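Local coordinates for protein papain-like cysteine protease (PDB 3MTV) that acts as a metal-dependent nuclease and probably as a papain-like cysteine protease of an arterivirus, likely suppressing the host interferon response and host mRNA export, at residues Pro51-Asp56 with Ser155-Leu160; Thr47-His52 with Gln148-Lys153; Lys105-Ala110 with Gly114-His119; Val69-Glu74 with Asp83-Gly88. One frame throughout, in Å; residues are numbered along the deposited sequence.

Contact 1. Residues Pro51-Asp56 with Ser155-Leu160; sequences PHHVVD and SWIRHL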
loop_
_atom_site.group_PDB
_atom_site.type_symbol
_atom_site.label_atom_id
_atom_site.label_comp_id
_atom_site.label_asym_id
_atom_site.label_seq_id
_atom_site.Cartn_x
_atom_site.Cartn_y
_atom_site.Cartn_z
ATOM N N PRO A 51 -5.078 2.191 7.235
ATOM C CA PRO A 51 -4.193 1.738 6.176
ATOM C C PRO A 51 -4.687 2.250 4.863
ATOM O O PRO A 51 -5.814 2.429 4.761
ATOM C CB PRO A 51 -4.396 0.287 6.221
ATOM C CG PRO A 51 -5.310 -0.069 7.369
ATOM C CD PRO A 51 -6.028 1.139 7.594
ATOM N N HIS A 52 -3.840 2.658 3.949
ATOM C CA HIS A 52 -4.182 2.672 2.536
ATOM C C HIS A 52 -4.755 3.957 2.285
ATOM O O HIS A 52 -5.128 4.264 1.110
ATOM C CB HIS A 52 -5.192 1.567 2.082
ATOM C CG HIS A 52 -4.812 0.128 2.435
ATOM N ND1 HIS A 52 -3.643 -0.500 2.005
ATOM C CD2 HIS A 52 -5.483 -0.812 3.157
ATOM C CE1 HIS A 52 -3.621 -1.741 2.479
ATOM N NE2 HIS A 52 -4.746 -1.972 3.159
ATOM N N HIS A 53 -4.810 4.769 3.342
ATOM C CA HIS A 53 -5.037 6.160 2.978
ATOM C C HIS A 53 -3.813 6.983 3.030
ATOM O O HIS A 53 -3.014 6.813 3.930
ATOM C CB HIS A 53 -6.111 6.864 3.761
ATOM C CG HIS A 53 -7.406 6.125 3.852
ATOM N ND1 HIS A 53 -7.504 4.838 4.342
ATOM C CD2 HIS A 53 -8.665 6.515 3.536
ATOM C CE1 HIS A 53 -8.768 4.477 4.327
ATOM N NE2 HIS A 53 -9.483 5.477 3.856
ATOM N N VAL A 54 -3.736 7.877 2.054
ATOM C CA VAL A 54 -2.667 8.804 1.814
ATOM C C VAL A 54 -2.946 10.172 2.459
ATOM O O VAL A 54 -4.066 10.729 2.386
ATOM C CB VAL A 54 -2.559 8.912 0.273
ATOM C CG1 VAL A 54 -2.378 10.269 -0.179
ATOM C CG2 VAL A 54 -1.406 7.951 -0.246
ATOM N N VAL A 55 -1.914 10.750 3.056
ATOM C CA VAL A 55 -2.015 12.008 3.833
ATOM C C VAL A 55 -0.829 12.979 3.678
ATOM O O VAL A 55 0.296 12.543 3.610
ATOM C CB VAL A 55 -2.101 11.716 5.367
ATOM C CG1 VAL A 55 -3.005 10.626 5.668
ATOM C CG2 VAL A 55 -0.835 11.257 5.884
ATOM N N ASP A 56 -1.059 14.294 3.658
ATOM C CA ASP A 56 0.045 15.233 3.693
ATOM C C ASP A 56 0.307 15.596 5.188
ATOM O O ASP A 56 -0.395 16.432 5.712
ATOM C CB ASP A 56 -0.309 16.455 2.864
ATOM C CG ASP A 56 0.767 17.549 2.991
ATOM O OD1 ASP A 56 1.544 17.463 4.019
ATOM O OD2 ASP A 56 0.846 18.460 2.093
ATOM N N SER A 155 -12.843 5.349 -0.346
ATOM C CA SER A 155 -12.857 5.009 1.089
ATOM C C SER A 155 -14.267 4.765 1.553
ATOM O O SER A 155 -15.272 5.325 1.016
ATOM C CB SER A 155 -12.297 6.151 1.916
ATOM O OG SER A 155 -12.349 5.918 3.313
ATOM N N TRP A 156 -14.297 3.974 2.602
ATOM C CA TRP A 156 -15.481 3.924 3.428
ATOM C C TRP A 156 -15.707 5.017 4.474
ATOM O O TRP A 156 -16.633 4.882 5.281
ATOM C CB TRP A 156 -15.560 2.633 4.221
ATOM C CG TRP A 156 -14.630 2.533 5.286
ATOM C CD1 TRP A 156 -14.846 2.749 6.633
ATOM C CD2 TRP A 156 -13.279 2.162 5.165
ATOM N NE1 TRP A 156 -13.692 2.525 7.354
ATOM C CE2 TRP A 156 -12.711 2.179 6.468
ATOM C CE3 TRP A 156 -12.470 1.824 4.080
ATOM C CZ2 TRP A 156 -11.405 1.844 6.694
ATOM C CZ3 TRP A 156 -11.148 1.503 4.328
ATOM C CH2 TRP A 156 -10.634 1.510 5.609
ATOM N N ILE A 157 -14.872 6.051 4.499
ATOM C CA ILE A 157 -14.947 7.028 5.543
ATOM C C ILE A 157 -15.433 8.260 4.919
ATOM O O ILE A 157 -14.688 8.940 4.163
ATOM C CB ILE A 157 -13.615 7.266 6.176
ATOM C CG1 ILE A 157 -13.306 6.152 7.117
ATOM C CG2 ILE A 157 -13.572 8.518 6.965
ATOM C CD1 ILE A 157 -11.946 5.639 6.884
ATOM N N ARG A 158 -16.674 8.552 5.288
ATOM C CA ARG A 158 -17.414 9.728 4.840
ATOM C C ARG A 158 -17.844 10.669 5.926
ATOM O O ARG A 158 -17.847 10.366 7.164
ATOM C CB ARG A 158 -18.608 9.354 4.007
ATOM C CG ARG A 158 -18.137 9.050 2.693
ATOM C CD ARG A 158 -19.276 8.371 1.898
ATOM N NE ARG A 158 -18.958 8.124 0.466
ATOM C CZ ARG A 158 -19.817 7.796 -0.533
ATOM N NH1 ARG A 158 -21.127 7.606 -0.387
ATOM N NH2 ARG A 158 -19.347 7.636 -1.736
ATOM N N HIS A 159 -18.237 11.807 5.387
ATOM C CA HIS A 159 -18.555 12.898 6.200
ATOM C C HIS A 159 -19.443 13.886 5.453
ATOM O O HIS A 159 -19.363 14.059 4.249
ATOM C CB HIS A 159 -17.284 13.497 6.664
ATOM C CG HIS A 159 -17.465 14.522 7.715
ATOM N ND1 HIS A 159 -17.386 15.867 7.445
ATOM C CD2 HIS A 159 -17.681 14.400 9.043
ATOM C CE1 HIS A 159 -17.589 16.535 8.571
ATOM N NE2 HIS A 159 -17.752 15.667 9.553
ATOM N N LEU A 160 -20.331 14.554 6.146
ATOM C CA LEU A 160 -20.830 15.678 5.428
ATOM C C LEU A 160 -20.830 16.977 6.273
ATOM O O LEU A 160 -20.608 16.967 7.489
ATOM C CB LEU A 160 -22.157 15.333 4.813
ATOM C CG LEU A 160 -22.896 14.871 6.069
ATOM C CD1 LEU A 160 -23.523 16.100 6.685
ATOM C CD2 LEU A 160 -23.996 13.893 5.815
#
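The hydroxyl OG of Ser-155 is gripped by two groups, one from each segment. Across the contact His-53 NE2 lies 3.0 Å from Ser-155 OG in a nearly straight hydrogen bond (165°) that reaches the hydroxyl in the plane of the imidazole. From the same loop, the backbone N of Ile-157 donates to Ser-155 OG over 2.8 Å, closing an ST turn that fixes the hydroxyl before the chain enters the strand. The other imidazole nitrogen is held as well: His-53 ND1 donates to Pro-51 O at 3.0 Å, still close to the ring plane but standing well out of the carbonyl plane. With CG beside the backbone N and opposite the carbonyl carbon (chi1 -49°), the ring reaches back to that carbonyl while its far edge crosses to Ser-155. Bonds at both nitrogens thus limit rotation of the ring.

The CE1 edge of His-53 is turned toward the indole of Trp-156, with CE1 3.7 Å from Trp-156 CH2. This is an offset edge-to-face pair, its planes 78° apart. Ile-157 CD1 lies over the rim of one indole face and also approaches His-53 NE2, at 3.9 Å. Phe-31 of the second subunit meets the indole edge-to-face.

His-53 leads into strand 54-56, an outer strand of the N-terminal sheet, which pairs with strand 18-23 and whose Val-54 O accepts from Ser-151 OG. Ile-157 leads into strand 158-162, which pairs with strand 145-150 and carries the likely catalytic His-159.

Contact 2. Residues Thr47-His52 with Gln148-Lys153; sequences TSFPPH and QYFSVK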
loop_
_atom_site.group_PDB
_atom_site.type_symbol
_atom_site.label_atom_id
_atom_site.label_comp_id
_atom_site.label_asym_id
_atom_site.label_seq_id
_atom_site.Cartn_x
_atom_site.Cartn_y
_atom_site.Cartn_z
ATOM N N THR A 47 -0.324 5.143 14.009
ATOM C CA THR A 47 -1.137 5.245 15.203
ATOM C C THR A 47 -2.435 5.967 14.912
ATOM O O THR A 47 -3.534 5.591 15.394
ATOM C CB THR A 47 -0.356 5.872 16.387
ATOM O OG1 THR A 47 0.295 4.796 17.077
ATOM C CG2 THR A 47 -1.319 6.452 17.368
ATOM N N SER A 48 -2.386 6.983 14.086
ATOM C CA SER A 48 -3.636 7.688 13.963
ATOM C C SER A 48 -4.534 7.503 12.721
ATOM O O SER A 48 -5.739 7.729 12.755
ATOM C CB SER A 48 -3.437 9.136 14.410
ATOM O OG SER A 48 -2.284 9.586 13.824
ATOM N N PHE A 49 -4.003 7.006 11.620
ATOM C CA PHE A 49 -4.858 6.799 10.422
ATOM C C PHE A 49 -5.189 5.397 10.014
ATOM O O PHE A 49 -4.734 4.451 10.629
ATOM C CB PHE A 49 -4.247 7.470 9.263
ATOM C CG PHE A 49 -4.022 8.874 9.494
ATOM C CD1 PHE A 49 -2.857 9.313 10.063
ATOM C CD2 PHE A 49 -5.006 9.780 9.213
ATOM C CE1 PHE A 49 -2.650 10.656 10.309
ATOM C CE2 PHE A 49 -4.787 11.147 9.433
ATOM C CZ PHE A 49 -3.584 11.570 9.966
ATOM N N PRO A 50 -6.097 5.240 9.050
ATOM C CA PRO A 50 -6.236 3.823 8.705
ATOM C C PRO A 50 -5.369 3.482 7.459
ATOM O O PRO A 50 -5.081 4.384 6.627
ATOM C CB PRO A 50 -7.733 3.752 8.373
ATOM C CG PRO A 50 -8.034 5.169 7.748
ATOM C CD PRO A 50 -7.219 6.093 8.518
ATOM N N PRO A 51 -5.078 2.191 7.235
ATOM C CA PRO A 51 -4.193 1.738 6.176
ATOM C C PRO A 51 -4.687 2.250 4.863
ATOM O O PRO A 51 -5.814 2.429 4.761
ATOM C CB PRO A 51 -4.396 0.287 6.221
ATOM C CG PRO A 51 -5.310 -0.069 7.369
ATOM C CD PRO A 51 -6.028 1.139 7.594
ATOM N N HIS A 52 -3.840 2.658 3.949
ATOM C CA HIS A 52 -4.182 2.672 2.536
ATOM C C HIS A 52 -4.755 3.957 2.285
ATOM O O HIS A 52 -5.128 4.264 1.110
ATOM C CB HIS A 52 -5.192 1.567 2.082
ATOM C CG HIS A 52 -4.812 0.128 2.435
ATOM N ND1 HIS A 52 -3.643 -0.500 2.005
ATOM C CD2 HIS A 52 -5.483 -0.812 3.157
ATOM C CE1 HIS A 52 -3.621 -1.741 2.479
ATOM N NE2 HIS A 52 -4.746 -1.972 3.159
ATOM N N GLN A 148 -18.564 14.122 1.753
ATOM C CA GLN A 148 -17.097 13.950 1.681
ATOM C C GLN A 148 -16.522 12.646 2.115
ATOM O O GLN A 148 -17.116 11.863 2.890
ATOM C CB GLN A 148 -16.356 15.000 2.480
ATOM C CG GLN A 148 -16.974 16.327 2.311
ATOM C CD GLN A 148 -16.092 17.369 2.809
ATOM O OE1 GLN A 148 -15.605 18.191 2.014
ATOM N NE2 GLN A 148 -15.849 17.369 4.144
ATOM N N TYR A 149 -15.318 12.442 1.614
ATOM C CA TYR A 149 -14.603 11.238 1.921
ATOM C C TYR A 149 -13.303 11.708 2.405
ATOM O O TYR A 149 -12.796 12.816 2.176
ATOM C CB TYR A 149 -14.378 10.372 0.691
ATOM C CG TYR A 149 -13.591 11.027 -0.430
ATOM C CD1 TYR A 149 -14.255 11.608 -1.469
ATOM C CD2 TYR A 149 -12.183 11.057 -0.432
ATOM C CE1 TYR A 149 -13.603 12.204 -2.497
ATOM C CE2 TYR A 149 -11.486 11.654 -1.465
ATOM C CZ TYR A 149 -12.231 12.235 -2.508
ATOM O OH TYR A 149 -11.669 12.880 -3.583
ATOM N N PHE A 150 -12.742 10.817 3.120
ATOM C CA PHE A 150 -11.461 11.115 3.594
ATOM C C PHE A 150 -10.370 10.549 2.741
ATOM O O PHE A 150 -10.160 9.277 2.677
ATOM C CB PHE A 150 -11.351 10.355 4.816
ATOM C CG PHE A 150 -10.115 10.558 5.463
ATOM C CD1 PHE A 150 -9.792 11.806 5.917
ATOM C CD2 PHE A 150 -9.277 9.534 5.700
ATOM C CE1 PHE A 150 -8.677 12.023 6.620
ATOM C CE2 PHE A 150 -8.147 9.743 6.419
ATOM C CZ PHE A 150 -7.842 10.996 6.858
ATOM N N SER A 151 -9.667 11.445 2.060
ATOM C CA SER A 151 -8.389 11.007 1.491
ATOM C C SER A 151 -8.391 10.270 0.181
ATOM O O SER A 151 -7.486 10.580 -0.576
ATOM C CB SER A 151 -7.646 10.105 2.489
ATOM O OG SER A 151 -6.534 9.503 1.905
ATOM N N VAL A 152 -9.328 9.313 -0.080
ATOM C CA VAL A 152 -9.433 8.703 -1.411
ATOM C C VAL A 152 -10.866 8.339 -1.766
ATOM O O VAL A 152 -11.536 7.768 -0.877
ATOM C CB VAL A 152 -8.565 7.334 -1.519
ATOM C CG1 VAL A 152 -7.403 7.307 -0.582
ATOM C CG2 VAL A 152 -9.304 6.199 -1.059
ATOM N N LYS A 153 -11.295 8.564 -3.050
ATOM C CA LYS A 153 -12.735 8.427 -3.451
ATOM C C LYS A 153 -13.282 7.185 -2.819
ATOM O O LYS A 153 -14.423 7.151 -2.357
ATOM C CB LYS A 153 -13.123 8.346 -4.984
ATOM C CG LYS A 153 -12.622 9.451 -5.957
ATOM C CD LYS A 153 -11.138 10.011 -5.573
ATOM C CE LYS A 153 -9.884 9.098 -5.908
ATOM N NZ LYS A 153 -8.566 9.743 -5.623
#
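Phe-150 reaches across from the end of strand 145-150 and meets Phe-49, the first residue to leave helical geometry after helix 39-48. The two phenyl rings touch rim to rim, with Phe-49 CD2 3.9 Å from Phe-150 CZ, and the side chains cross at about a right angle. Phe-150 CG lies anti to the backbone N (chi1 -179°), which carries the ring away from its strand toward Phe-49 and Pro-50. Pro-50 adds a looser apolar touch, its CD 4.3 Å from Phe-150 CE2, while Ser-151 CB lies over the rim of one face of the Phe-150 ring.

His-52 takes part through its backbone: Val-152 CG1 comes to 4.2 Å from His-52 O. Its imidazole leads elsewhere, bonded at ND1 to Tyr-13 OH and at NE2 to Arg-24 O, both of the second subunit. The join is made by apolar side chains, with no hydrogen bond between the segments, and it is buried. Phe-60 meets the Phe-49 ring edge-to-face, and Phe-171 packs against Phe-150.

This aromatic and proline cluster joins the N-terminal part of the chain to the papain-like protease fold, with the side chains of Phe-150 and the likely catalytic His-159 about 7 Å apart.

Contact 3. Residues Lys105-Ala110 with Gly114-His119; sequences KEIRHA and GYQTKH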
loop_
_atom_site.group_PDB
_atom_site.type_symbol
_atom_site.label_atom_id
_atom_site.label_comp_id
_atom_site.label_asym_id
_atom_site.label_seq_id
_atom_site.Cartn_x
_atom_site.Cartn_y
_atom_site.Cartn_z
ATOM N N LYS A 105 -35.110 11.287 19.331
ATOM C CA LYS A 105 -35.447 9.860 19.458
ATOM C C LYS A 105 -34.631 9.093 18.460
ATOM O O LYS A 105 -34.097 8.026 18.753
ATOM C CB LYS A 105 -36.953 9.536 19.398
ATOM C CG LYS A 105 -37.863 10.188 20.658
ATOM C CD LYS A 105 -39.463 9.852 20.523
ATOM C CE LYS A 105 -40.390 10.005 21.766
ATOM N NZ LYS A 105 -41.002 11.334 21.621
ATOM N N GLU A 106 -34.417 9.695 17.325
ATOM C CA GLU A 106 -33.544 9.080 16.380
ATOM C C GLU A 106 -32.166 8.952 16.897
ATOM O O GLU A 106 -31.388 8.132 16.412
ATOM C CB GLU A 106 -33.402 9.903 15.116
ATOM C CG GLU A 106 -34.557 9.808 14.214
ATOM C CD GLU A 106 -34.870 8.382 13.721
ATOM O OE1 GLU A 106 -36.071 8.063 13.608
ATOM O OE2 GLU A 106 -33.950 7.604 13.428
ATOM N N ILE A 107 -31.802 9.854 17.761
ATOM C CA ILE A 107 -30.386 9.923 18.021
ATOM C C ILE A 107 -30.084 8.910 19.044
ATOM O O ILE A 107 -29.060 8.251 18.939
ATOM C CB ILE A 107 -29.926 11.276 18.531
ATOM C CG1 ILE A 107 -29.578 12.161 17.375
ATOM C CG2 ILE A 107 -28.731 11.185 19.423
ATOM C CD1 ILE A 107 -29.372 13.535 17.925
ATOM N N ARG A 108 -30.956 8.857 20.054
ATOM C CA ARG A 108 -31.041 7.765 20.998
ATOM C C ARG A 108 -30.985 6.466 20.197
ATOM O O ARG A 108 -30.142 5.635 20.397
ATOM C CB ARG A 108 -32.363 7.866 21.731
ATOM C CG ARG A 108 -32.241 7.646 23.169
ATOM C CD ARG A 108 -33.392 6.808 23.741
ATOM N NE ARG A 108 -34.580 7.543 24.240
ATOM C CZ ARG A 108 -35.731 7.617 23.553
ATOM N NH1 ARG A 108 -35.809 7.056 22.308
ATOM N NH2 ARG A 108 -36.794 8.257 24.083
ATOM N N HIS A 109 -31.843 6.333 19.233
ATOM C CA HIS A 109 -31.924 5.081 18.558
ATOM C C HIS A 109 -30.580 4.629 18.093
ATOM O O HIS A 109 -30.270 3.487 18.163
ATOM C CB HIS A 109 -32.857 5.185 17.318
ATOM C CG HIS A 109 -33.530 3.896 16.963
ATOM N ND1 HIS A 109 -33.685 3.467 15.660
ATOM C CD2 HIS A 109 -34.074 2.934 17.749
ATOM C CE1 HIS A 109 -34.300 2.287 15.645
ATOM N NE2 HIS A 109 -34.534 1.940 16.899
ATOM N N ALA A 110 -29.787 5.513 17.540
ATOM C CA ALA A 110 -28.571 5.058 16.922
ATOM C C ALA A 110 -27.617 4.702 18.011
ATOM O O ALA A 110 -26.804 3.825 17.886
ATOM C CB ALA A 110 -28.040 6.077 16.127
ATOM N N GLY A 114 -24.991 0.354 17.330
ATOM C CA GLY A 114 -23.660 0.706 17.831
ATOM C C GLY A 114 -23.524 2.234 17.736
ATOM O O GLY A 114 -23.495 3.012 18.738
ATOM N N TYR A 115 -23.442 2.638 16.474
ATOM C CA TYR A 115 -23.410 4.012 15.963
ATOM C C TYR A 115 -22.987 5.204 16.714
ATOM O O TYR A 115 -22.543 6.137 16.119
ATOM C CB TYR A 115 -24.769 4.226 15.466
ATOM C CG TYR A 115 -24.991 3.045 14.684
ATOM C CD1 TYR A 115 -26.265 2.508 14.455
ATOM C CD2 TYR A 115 -23.867 2.424 14.138
ATOM C CE1 TYR A 115 -26.426 1.329 13.618
ATOM C CE2 TYR A 115 -23.951 1.251 13.309
ATOM C CZ TYR A 115 -25.242 0.687 13.042
ATOM O OH TYR A 115 -25.296 -0.493 12.243
ATOM N N GLN A 116 -23.188 5.299 17.991
ATOM C CA GLN A 116 -22.719 6.548 18.592
ATOM C C GLN A 116 -21.215 6.381 18.864
ATOM O O GLN A 116 -20.625 6.476 20.043
ATOM C CB GLN A 116 -23.477 6.891 19.834
ATOM C CG GLN A 116 -24.585 7.862 19.551
ATOM C CD GLN A 116 -24.952 8.535 20.824
ATOM O OE1 GLN A 116 -24.097 8.747 21.758
ATOM N NE2 GLN A 116 -26.241 8.820 20.933
ATOM N N THR A 117 -20.643 6.057 17.706
ATOM C CA THR A 117 -19.265 5.777 17.530
ATOM C C THR A 117 -18.595 6.948 16.782
ATOM O O THR A 117 -19.253 7.937 16.314
ATOM C CB THR A 117 -19.020 4.474 16.774
ATOM O OG1 THR A 117 -17.643 4.518 16.448
ATOM C CG2 THR A 117 -19.995 4.187 15.372
ATOM N N LYS A 118 -17.267 6.842 16.711
ATOM C CA LYS A 118 -16.502 7.896 16.108
ATOM C C LYS A 118 -16.604 7.763 14.681
ATOM O O LYS A 118 -16.166 8.698 14.034
ATOM C CB LYS A 118 -15.059 7.919 16.491
ATOM C CG LYS A 118 -14.391 6.613 16.513
ATOM C CD LYS A 118 -12.888 6.751 16.673
ATOM C CE LYS A 118 -12.356 5.512 17.313
ATOM N NZ LYS A 118 -10.870 5.620 17.391
ATOM N N HIS A 119 -17.261 6.692 14.166
ATOM C CA HIS A 119 -17.360 6.649 12.699
ATOM C C HIS A 119 -18.688 7.005 12.235
ATOM O O HIS A 119 -18.978 7.015 11.070
ATOM C CB HIS A 119 -16.908 5.313 12.123
ATOM C CG HIS A 119 -15.905 4.658 12.971
ATOM N ND1 HIS A 119 -14.540 4.852 12.777
ATOM C CD2 HIS A 119 -16.052 3.920 14.111
ATOM C CE1 HIS A 119 -13.898 4.232 13.772
ATOM N NE2 HIS A 119 -14.781 3.649 14.584
#
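Apolar contact centres on the helix end: the methyl CB of Ala-110, near the end of helix 100-112, lies 3.8 Å from Tyr-115 CB. Tyr-115 directs its CB at the helix, and the base of its ring then passes the last turn: Tyr-115 CD1 comes to 3.7 Å from Ala-110 O, meeting that oxygen obliquely. CG is set beside the backbone N (chi1 -48°), which carries the ring on past the helix toward Tyr-125 of helix 124-131, whose ring it meets with planes about 55° apart and which also touches Ala-110.

The chain thus doubles back on the helix it has just left, Tyr-115 and Gln-116 lying against the last turns before the loop runs away from the helix toward helix 124-131. Both helices belong to the helical part of the papain-like fold, on the side of the likely nucleophile Cys-90; the side chains of Ile-107 and Cys-90 are about 11 Å apart. Trp-91 and Trp-92, which follow Cys-90, touch Ala-110 and Ile-107 respectively.

Polar contact is slight. The amide of Gln-116, on a chain extended beyond CG, gives a weak hydrogen bond from NE2 to Ile-107 O, long at 3.5 Å although fairly straight at 158°. The same amide nitrogen lies 3.8 Å from Ile-107 CG2, the two side chains crossing at about a right angle, and Gln-116 remains exposed at the surface.

Contact 4. Residues Val69-Glu74 with Asp83-Gly88; sequences VSMRVE and DTVPEG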
loop_
_atom_site.group_PDB
_atom_site.type_symbol
_atom_site.label_atom_id
_atom_site.label_comp_id
_atom_site.label_asym_id
_atom_site.label_seq_id
_atom_site.Cartn_x
_atom_site.Cartn_y
_atom_site.Cartn_z
ATOM N N VAL A 69 -6.516 11.726 19.948
ATOM C CA VAL A 69 -7.575 10.914 19.370
ATOM C C VAL A 69 -7.221 10.159 18.051
ATOM O O VAL A 69 -6.479 10.704 17.217
ATOM C CB VAL A 69 -8.757 11.820 19.268
ATOM C CG1 VAL A 69 -9.051 12.261 17.802
ATOM C CG2 VAL A 69 -9.849 11.217 20.062
ATOM N N SER A 70 -7.671 8.905 17.895
ATOM C CA SER A 70 -7.377 8.110 16.648
ATOM C C SER A 70 -8.552 7.971 15.635
ATOM O O SER A 70 -9.723 7.982 16.047
ATOM C CB SER A 70 -6.876 6.700 16.958
ATOM O OG SER A 70 -6.183 6.239 15.806
ATOM N N MET A 71 -8.262 7.888 14.329
ATOM C CA MET A 71 -9.289 7.476 13.335
ATOM C C MET A 71 -9.363 5.934 13.193
ATOM O O MET A 71 -10.195 5.466 12.529
ATOM C CB MET A 71 -9.269 8.153 11.945
ATOM C CG MET A 71 -8.534 9.483 11.811
ATOM S SD MET A 71 -8.960 10.400 10.272
ATOM C CE MET A 71 -10.360 9.464 9.686
ATOM N N ARG A 72 -8.525 5.195 13.888
ATOM C CA ARG A 72 -8.550 3.811 13.912
ATOM C C ARG A 72 -9.517 3.131 14.798
ATOM O O ARG A 72 -9.334 3.031 15.956
ATOM C CB ARG A 72 -7.171 3.373 14.325
ATOM C CG ARG A 72 -6.190 3.715 13.304
ATOM C CD ARG A 72 -5.774 2.450 12.769
ATOM N NE ARG A 72 -4.464 2.296 13.264
ATOM C CZ ARG A 72 -3.837 1.145 13.368
ATOM N NH1 ARG A 72 -4.403 0.014 12.979
ATOM N NH2 ARG A 72 -2.600 1.147 13.856
ATOM N N VAL A 73 -10.481 2.482 14.227
ATOM C CA VAL A 73 -11.407 1.661 14.999
ATOM C C VAL A 73 -10.835 0.959 16.258
ATOM O O VAL A 73 -11.558 0.955 17.283
ATOM C CB VAL A 73 -11.977 0.623 14.087
ATOM C CG1 VAL A 73 -10.961 0.428 12.970
ATOM C CG2 VAL A 73 -12.211 -0.697 14.848
ATOM N N GLU A 74 -9.612 0.365 16.171
ATOM C CA GLU A 74 -8.954 -0.387 17.293
ATOM C C GLU A 74 -8.670 0.500 18.491
ATOM O O GLU A 74 -8.783 0.097 19.643
ATOM C CB GLU A 74 -7.523 -0.860 16.937
ATOM C CG GLU A 74 -7.335 -2.043 16.003
ATOM C CD GLU A 74 -7.271 -1.568 14.566
ATOM O OE1 GLU A 74 -7.749 -0.433 14.211
ATOM O OE2 GLU A 74 -6.745 -2.355 13.774
ATOM N N ASP A 83 -10.438 18.597 18.159
ATOM C CA ASP A 83 -10.909 19.655 17.208
ATOM C C ASP A 83 -10.916 19.173 15.709
ATOM O O ASP A 83 -11.540 19.811 14.851
ATOM C CB ASP A 83 -10.040 20.956 17.201
ATOM C CG ASP A 83 -9.475 21.320 18.561
ATOM O OD1 ASP A 83 -10.331 21.747 19.417
ATOM O OD2 ASP A 83 -8.192 21.225 18.735
ATOM N N THR A 84 -10.122 18.148 15.357
ATOM C CA THR A 84 -9.589 18.028 13.930
ATOM C C THR A 84 -10.020 16.808 13.033
ATOM O O THR A 84 -9.813 16.763 11.848
ATOM C CB THR A 84 -8.036 18.191 13.938
ATOM O OG1 THR A 84 -7.437 17.025 14.490
ATOM C CG2 THR A 84 -7.591 19.344 14.895
ATOM N N VAL A 85 -10.670 15.862 13.662
ATOM C CA VAL A 85 -11.299 14.710 13.114
ATOM C C VAL A 85 -12.791 14.792 13.396
ATOM O O VAL A 85 -13.216 15.531 14.347
ATOM C CB VAL A 85 -10.734 13.630 13.954
ATOM C CG1 VAL A 85 -11.778 12.623 14.467
ATOM C CG2 VAL A 85 -9.622 13.053 13.240
ATOM N N PRO A 86 -13.605 14.036 12.610
ATOM C CA PRO A 86 -15.063 14.150 12.870
ATOM C C PRO A 86 -15.514 13.510 14.182
ATOM O O PRO A 86 -14.792 12.673 14.760
ATOM C CB PRO A 86 -15.737 13.562 11.612
ATOM C CG PRO A 86 -14.728 13.622 10.580
ATOM C CD PRO A 86 -13.336 13.428 11.298
ATOM N N GLU A 87 -16.664 13.955 14.726
ATOM C CA GLU A 87 -16.989 13.377 16.052
ATOM C C GLU A 87 -18.006 12.283 15.898
ATOM O O GLU A 87 -18.249 11.512 16.822
ATOM C CB GLU A 87 -17.332 14.410 17.140
ATOM C CG GLU A 87 -18.370 15.444 16.812
ATOM C CD GLU A 87 -18.539 16.546 17.953
ATOM O OE1 GLU A 87 -18.908 16.265 19.185
ATOM O OE2 GLU A 87 -18.271 17.728 17.580
ATOM N N GLY A 88 -18.557 12.202 14.689
ATOM C CA GLY A 88 -19.227 11.002 14.336
ATOM C C GLY A 88 -20.703 11.288 14.330
ATOM O O GLY A 88 -21.499 10.403 14.189
#
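Val-85 pushes its two methyl groups against two residues of the facing loop. Its CG2 meets Met-71 from the side, 4.0 Å from Met-71 CG and equally far from Met-71 SD, so the sulfur shares the touch with the methylene. The two side chains run past each other in opposite directions. The other branch, Val-85 CG1, lies 4.3 Å from Val-69 CG1. Spacings of this size make ordinary apolar packing, and no hydrogen bond links the two segments.

The next shell fixes the backbone on each side of Met-71. Ser-70 OG accepts from Arg-72 N at 3.2 Å and 167°, an ST turn that curls the chain around Met-71. The same hydroxyl is hydrogen-bonded to Thr-47 O, and a backbone bond joins Met-71 to Ser-48. Arg-72 points elsewhere: its NH1 forms a salt bridge with Glu-74 OE2 at 3.4 Å, its NH2 reaches His-46 O, and its guanidinium makes a cation-pi contact with Tyr-75. On the other segment, Pro-86, just after Val-85, packs against the likely catalytic His-159.

Val-69 belongs to the short strand 68-69, which pairs with 77-78 in a small two-stranded sheet beside the C-terminal end of helix 39-48, while segment 83-88 carries the chain from that sheet toward Cys-90 and helix 100-112.

Contacts 1 and 2 both start where helix 39-48 gives way to strand 54-56; they share Pro-51 and His-52 and close long loops, of about a hundred residues, onto the loop that leads into strand 158-162 and onto the end of strand 145-150. Contact 2 opens and closes first, so the two loops cross. Nested inside both are contact 4, which closes a short loop around strand 77-78, and then contact 3, closing a tight turn at the end of helix 100-112. Contacts 4 and 3 follow in series and are joined through Lys-118. The four tie the N-terminal part, the small connecting sheet, and the helices and five-stranded sheet of the protease together.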